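Local atomic coordinates of CalG4 (Micromonospora echinospora, PDB entry 3IA7), a protein that is probably a glycosyltransferase-like protein of the GT-B fold, built of two Rossmann-like domains, each around a parallel beta-sheet. Residues E53-H65 / L79-A93. Sequence-based numbering, arbitrary orientation.
Sequences EVVLYKSEFDTFH and LHLVYVRENVAILRA
The CA of Tyr57 lies 5.6 Å from that of Ala93 and the CA of Glu60 lies 5.7 Å from that of Glu86, as the chain leaving strand 53-56 runs back along the helix. Buried Glu86 is the polar centre: OE2 accepts from Tyr57 OH at 2.7 Å, well above the carboxylate plane, and from Ser59 OG at 2.6 Å on the syn side, while OE1 takes the backbone N of Glu60 through its syn lone pair. Three bonds thus fix the carboxylate's rotation. Ser59 OG also accepts from Phe61 N, closing an ST turn, and the edge of the Phe61 ring meets OE2. Glu60 bends at chi2 (-73°) to bring OE1 into the guanidinium plane of Arg85, whose NE meets it at 2.7 Å in a salt bridge from above the carboxylate plane, the two planes 67° apart; a water joins OE1 to Arg85 NH2. Ile90 CG1 sits over the Tyr57 ring, 3.6 Å from its centroid, in a CH-pi contact, and Ala93 CB touches Tyr57 CB. Toward residue 79, Val82 CG1 lies on a face of Phe64 while Leu79 CD2 reaches its edge. The loop after outermost strand 53-56 is packed on helix 75-98, which in this N-terminal Rossmann-like domain crosses to strand 105-109, beyond strands 34-39 and 6-10; Tyr57 OH bonds Gln13 N, and the helix rests through Asn87 and Leu91 on helix 113-123.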
loop_
_atom_site.group_PDB
_atom_site.type_symbol
_atom_site.label_atom_id
_atom_site.label_comp_id
_atom_site.label_asym_id
_atom_site.label_seq_id
_atom_site.Cartn_x
_atom_site.Cartn_y
_atom_site.Cartn_z
ATOM N N GLU A 53 0.790 -6.309 18.586
ATOM C CA GLU A 53 0.818 -5.737 19.934
ATOM C C GLU A 53 2.159 -5.048 20.106
ATOM O O GLU A 53 3.154 -5.593 19.646
ATOM C CB GLU A 53 0.792 -6.860 20.991
ATOM C CG GLU A 53 -0.485 -7.639 21.103
ATOM C CD GLU A 53 -0.351 -8.756 22.137
ATOM O OE1 GLU A 53 -0.673 -9.922 21.805
ATOM O OE2 GLU A 53 0.131 -8.457 23.257
ATOM N N VAL A 54 2.212 -3.941 20.845
ATOM C CA VAL A 54 3.447 -3.131 20.930
ATOM C C VAL A 54 4.099 -3.281 22.326
ATOM O O VAL A 54 3.405 -3.269 23.354
ATOM C CB VAL A 54 3.158 -1.662 20.581
ATOM C CG1 VAL A 54 4.306 -0.662 21.030
ATOM C CG2 VAL A 54 2.924 -1.506 19.067
ATOM N N VAL A 55 5.417 -3.415 22.321
ATOM C CA VAL A 55 6.263 -3.286 23.498
ATOM C C VAL A 55 7.063 -2.005 23.247
ATOM O O VAL A 55 7.858 -1.922 22.277
ATOM C CB VAL A 55 7.233 -4.484 23.629
ATOM C CG1 VAL A 55 8.374 -4.149 24.689
ATOM C CG2 VAL A 55 6.450 -5.758 24.030
ATOM N N LEU A 56 6.853 -0.994 24.085
ATOM C CA LEU A 56 7.585 0.290 23.891
ATOM C C LEU A 56 9.001 0.257 24.447
ATOM O O LEU A 56 9.261 -0.366 25.507
ATOM C CB LEU A 56 6.857 1.455 24.600
ATOM C CG LEU A 56 5.441 1.727 24.093
ATOM C CD1 LEU A 56 4.807 2.790 25.012
ATOM C CD2 LEU A 56 5.506 2.205 22.666
ATOM N N TYR A 57 9.908 0.929 23.732
ATOM C CA TYR A 57 11.226 1.217 24.266
ATOM C C TYR A 57 11.470 2.725 24.092
ATOM O O TYR A 57 10.794 3.406 23.294
ATOM C CB TYR A 57 12.305 0.312 23.581
ATOM C CG TYR A 57 12.874 0.845 22.260
ATOM C CD1 TYR A 57 14.073 1.594 22.238
ATOM C CD2 TYR A 57 12.201 0.643 21.041
ATOM C CE1 TYR A 57 14.604 2.073 21.020
ATOM C CE2 TYR A 57 12.749 1.112 19.840
ATOM C CZ TYR A 57 13.949 1.809 19.846
ATOM O OH TYR A 57 14.465 2.333 18.655
ATOM N N LYS A 58 12.440 3.215 24.862
ATOM C CA LYS A 58 12.874 4.582 24.828
ATOM C C LYS A 58 14.148 4.668 23.993
ATOM O O LYS A 58 15.174 4.066 24.323
ATOM C CB LYS A 58 13.169 5.057 26.247
ATOM C CG LYS A 58 13.917 6.397 26.288
ATOM C CD LYS A 58 12.968 7.546 26.087
ATOM C CE LYS A 58 13.666 8.888 26.421
ATOM N NZ LYS A 58 12.747 9.994 25.959
ATOM N N SER A 59 14.052 5.412 22.904
ATOM C CA SER A 59 15.185 5.567 21.997
ATOM C C SER A 59 16.219 6.523 22.487
ATOM O O SER A 59 15.893 7.648 22.934
ATOM C CB SER A 59 14.705 6.026 20.614
ATOM O OG SER A 59 15.757 6.070 19.683
ATOM N N GLU A 60 17.469 6.092 22.353
ATOM C CA GLU A 60 18.636 6.976 22.538
ATOM C C GLU A 60 18.594 8.217 21.651
ATOM O O GLU A 60 19.165 9.253 21.987
ATOM C CB GLU A 60 19.931 6.203 22.289
ATOM C CG GLU A 60 20.143 5.075 23.279
ATOM C CD GLU A 60 20.546 5.564 24.678
ATOM O OE1 GLU A 60 21.479 6.370 24.801
ATOM O OE2 GLU A 60 19.901 5.138 25.655
ATOM N N PHE A 61 17.859 8.125 20.555
ATOM C CA PHE A 61 17.822 9.183 19.557
ATOM C C PHE A 61 16.860 10.337 19.902
ATOM O O PHE A 61 16.771 11.333 19.162
ATOM C CB PHE A 61 17.557 8.568 18.177
ATOM C CG PHE A 61 18.673 7.658 17.711
ATOM C CD1 PHE A 61 19.933 8.182 17.411
ATOM C CD2 PHE A 61 18.487 6.290 17.612
ATOM C CE1 PHE A 61 20.961 7.357 17.002
ATOM C CE2 PHE A 61 19.511 5.468 17.218
ATOM C CZ PHE A 61 20.745 5.995 16.906
ATOM N N ASP A 62 16.157 10.205 21.024
ATOM C CA ASP A 62 15.354 11.286 21.547
ATOM C C ASP A 62 16.261 12.425 21.990
ATOM O O ASP A 62 15.954 13.585 21.749
ATOM C CB ASP A 62 14.488 10.782 22.708
ATOM C CG ASP A 62 13.283 9.989 22.211
ATOM O OD1 ASP A 62 13.256 9.675 21.004
ATOM O OD2 ASP A 62 12.380 9.696 23.016
ATOM N N THR A 63 17.386 12.070 22.609
ATOM C CA THR A 63 18.289 13.041 23.221
ATOM C C THR A 63 19.656 13.076 22.526
ATOM O O THR A 63 20.454 13.989 22.756
ATOM C CB THR A 63 18.470 12.743 24.728
ATOM O OG1 THR A 63 18.936 11.388 24.893
ATOM C CG2 THR A 63 17.145 12.911 25.459
ATOM N N PHE A 64 19.931 12.051 21.724
ATOM C CA PHE A 64 21.057 12.044 20.790
ATOM C C PHE A 64 20.513 12.599 19.484
ATOM O O PHE A 64 20.243 11.864 18.508
ATOM C CB PHE A 64 21.603 10.631 20.591
ATOM C CG PHE A 64 22.950 10.566 19.923
ATOM C CD1 PHE A 64 24.112 10.445 20.689
ATOM C CD2 PHE A 64 23.058 10.556 18.531
ATOM C CE1 PHE A 64 25.371 10.344 20.073
ATOM C CE2 PHE A 64 24.306 10.464 17.906
ATOM C CZ PHE A 64 25.463 10.362 18.676
ATOM N N HIS A 65 20.290 13.908 19.528
ATOM C CA HIS A 65 19.848 14.718 18.412
ATOM C C HIS A 65 20.822 15.873 18.383
ATOM O O HIS A 65 21.466 16.143 17.367
ATOM C CB HIS A 65 18.440 15.275 18.670
ATOM C CG HIS A 65 17.331 14.424 18.132
ATOM N ND1 HIS A 65 17.470 13.636 17.008
ATOM C CD2 HIS A 65 16.047 14.278 18.538
ATOM C CE1 HIS A 65 16.325 13.024 16.758
ATOM N NE2 HIS A 65 15.446 13.395 17.673
ATOM N N LEU A 79 29.135 7.875 17.942
ATOM C CA LEU A 79 28.147 7.285 17.064
ATOM C C LEU A 79 28.036 5.784 17.248
ATOM O O LEU A 79 26.919 5.268 17.317
ATOM C CB LEU A 79 28.453 7.577 15.595
ATOM C CG LEU A 79 28.378 9.030 15.149
ATOM C CD1 LEU A 79 28.705 9.050 13.642
ATOM C CD2 LEU A 79 26.982 9.594 15.431
ATOM N N HIS A 80 29.172 5.077 17.257
ATOM C CA HIS A 80 29.137 3.645 17.551
ATOM C C HIS A 80 28.553 3.332 18.927
ATOM O O HIS A 80 27.871 2.319 19.090
ATOM C CB HIS A 80 30.514 3.013 17.472
ATOM C CG HIS A 80 31.167 3.137 16.120
ATOM N ND1 HIS A 80 30.456 3.034 14.943
ATOM C CD2 HIS A 80 32.463 3.293 15.766
ATOM C CE1 HIS A 80 31.286 3.144 13.918
ATOM N NE2 HIS A 80 32.509 3.320 14.393
ATOM N N LEU A 81 28.894 4.131 19.925
ATOM C CA LEU A 81 28.387 3.856 21.287
ATOM C C LEU A 81 26.879 4.048 21.388
ATOM O O LEU A 81 26.199 3.273 22.097
ATOM C CB LEU A 81 29.130 4.660 22.388
ATOM C CG LEU A 81 30.615 4.259 22.547
ATOM C CD1 LEU A 81 31.302 5.233 23.500
ATOM C CD2 LEU A 81 30.779 2.825 23.034
ATOM N N VAL A 82 26.344 5.040 20.670
ATOM C CA VAL A 82 24.892 5.252 20.705
ATOM C C VAL A 82 24.192 4.089 19.999
ATOM O O VAL A 82 23.100 3.726 20.390
ATOM C CB VAL A 82 24.397 6.659 20.158
ATOM C CG1 VAL A 82 24.599 6.811 18.671
ATOM C CG2 VAL A 82 22.915 6.831 20.462
ATOM N N TYR A 83 24.832 3.531 18.981
ATOM C CA TYR A 83 24.303 2.358 18.251
ATOM C C TYR A 83 24.154 1.179 19.228
ATOM O O TYR A 83 23.109 0.486 19.269
ATOM C CB TYR A 83 25.267 1.996 17.103
ATOM C CG TYR A 83 24.902 0.725 16.366
ATOM C CD1 TYR A 83 23.870 0.723 15.406
ATOM C CD2 TYR A 83 25.560 -0.492 16.638
ATOM C CE1 TYR A 83 23.529 -0.463 14.722
ATOM C CE2 TYR A 83 25.221 -1.668 15.964
ATOM C CZ TYR A 83 24.205 -1.639 15.015
ATOM O OH TYR A 83 23.844 -2.775 14.330
ATOM N N VAL A 84 25.224 0.939 19.986
ATOM C CA VAL A 84 25.211 -0.115 21.006
ATOM C C VAL A 84 24.140 0.146 22.084
ATOM O O VAL A 84 23.375 -0.779 22.412
ATOM C CB VAL A 84 26.617 -0.388 21.608
ATOM C CG1 VAL A 84 26.519 -1.440 22.718
ATOM C CG2 VAL A 84 27.585 -0.892 20.493
ATOM N N ARG A 85 24.074 1.369 22.608
ATOM C CA ARG A 85 23.053 1.717 23.596
ATOM C C ARG A 85 21.640 1.499 23.070
ATOM O O ARG A 85 20.777 1.018 23.807
ATOM C CB ARG A 85 23.187 3.143 24.121
ATOM C CG ARG A 85 24.437 3.405 24.984
ATOM C CD ARG A 85 24.333 4.723 25.735
ATOM N NE ARG A 85 24.183 5.878 24.851
ATOM C CZ ARG A 85 25.199 6.561 24.322
ATOM N NH1 ARG A 85 26.456 6.209 24.586
ATOM N NH2 ARG A 85 24.955 7.602 23.527
ATOM N N GLU A 86 21.402 1.849 21.812
ATOM C CA GLU A 86 20.080 1.659 21.198
ATOM C C GLU A 86 19.729 0.170 21.088
ATOM O O GLU A 86 18.573 -0.224 21.382
ATOM C CB GLU A 86 20.060 2.284 19.774
ATOM C CG GLU A 86 18.625 2.339 19.151
ATOM C CD GLU A 86 17.737 3.424 19.748
ATOM O OE1 GLU A 86 18.009 3.916 20.864
ATOM O OE2 GLU A 86 16.733 3.778 19.090
ATOM N N ASN A 87 20.705 -0.652 20.660
ATOM C CA ASN A 87 20.513 -2.117 20.704
ATOM C C ASN A 87 20.135 -2.571 22.131
ATOM O O ASN A 87 19.210 -3.363 22.312
ATOM C CB ASN A 87 21.780 -2.829 20.245
ATOM C CG ASN A 87 21.791 -3.038 18.740
ATOM O OD1 ASN A 87 21.370 -4.084 18.284
ATOM N ND2 ASN A 87 22.185 -2.006 17.961
ATOM N N VAL A 88 20.890 -2.090 23.118
ATOM C CA VAL A 88 20.628 -2.446 24.535
ATOM C C VAL A 88 19.225 -1.975 25.032
ATOM O O VAL A 88 18.534 -2.684 25.793
ATOM C CB VAL A 88 21.757 -1.928 25.476
ATOM C CG1 VAL A 88 21.391 -2.107 26.956
ATOM C CG2 VAL A 88 23.082 -2.681 25.197
ATOM N N ALA A 89 18.809 -0.792 24.602
ATOM C CA ALA A 89 17.478 -0.268 24.942
ATOM C C ALA A 89 16.371 -1.241 24.497
ATOM O O ALA A 89 15.456 -1.537 25.268
ATOM C CB ALA A 89 17.279 1.137 24.332
ATOM N N ILE A 90 16.493 -1.739 23.278
ATOM C CA ILE A 90 15.538 -2.684 22.676
ATOM C C ILE A 90 15.593 -4.042 23.378
ATOM O O ILE A 90 14.541 -4.605 23.764
ATOM C CB ILE A 90 15.821 -2.844 21.146
ATOM C CG1 ILE A 90 15.422 -1.529 20.397
ATOM C CG2 ILE A 90 15.035 -4.084 20.546
ATOM C CD1 ILE A 90 16.068 -1.389 19.064
ATOM N N LEU A 91 16.818 -4.538 23.572
ATOM C CA LEU A 91 17.057 -5.788 24.294
ATOM C C LEU A 91 16.419 -5.759 25.710
ATOM O O LEU A 91 15.652 -6.663 26.089
ATOM C CB LEU A 91 18.602 -6.025 24.337
ATOM C CG LEU A 91 19.199 -7.229 25.066
ATOM C CD1 LEU A 91 18.813 -8.477 24.324
ATOM C CD2 LEU A 91 20.706 -7.055 25.013
ATOM N N ARG A 92 16.700 -4.720 26.488
ATOM C CA ARG A 92 16.134 -4.637 27.841
ATOM C C ARG A 92 14.606 -4.562 27.800
ATOM O O ARG A 92 13.956 -5.154 28.667
ATOM C CB ARG A 92 16.673 -3.424 28.631
ATOM C CG ARG A 92 18.202 -3.569 28.988
ATOM C CD ARG A 92 18.726 -2.349 29.707
ATOM N NE ARG A 92 20.166 -2.469 29.922
ATOM C CZ ARG A 92 20.921 -1.511 30.451
ATOM N NH1 ARG A 92 20.387 -0.334 30.809
ATOM N NH2 ARG A 92 22.215 -1.746 30.601
ATOM N N ALA A 93 14.029 -3.768 26.869
ATOM C CA ALA A 93 12.557 -3.596 26.827
ATOM C C ALA A 93 11.877 -4.923 26.531
ATOM O O ALA A 93 10.859 -5.226 27.118
ATOM C CB ALA A 93 12.140 -2.628 25.739
HETATM O O HOH W 1 21.978 8.850 23.856
#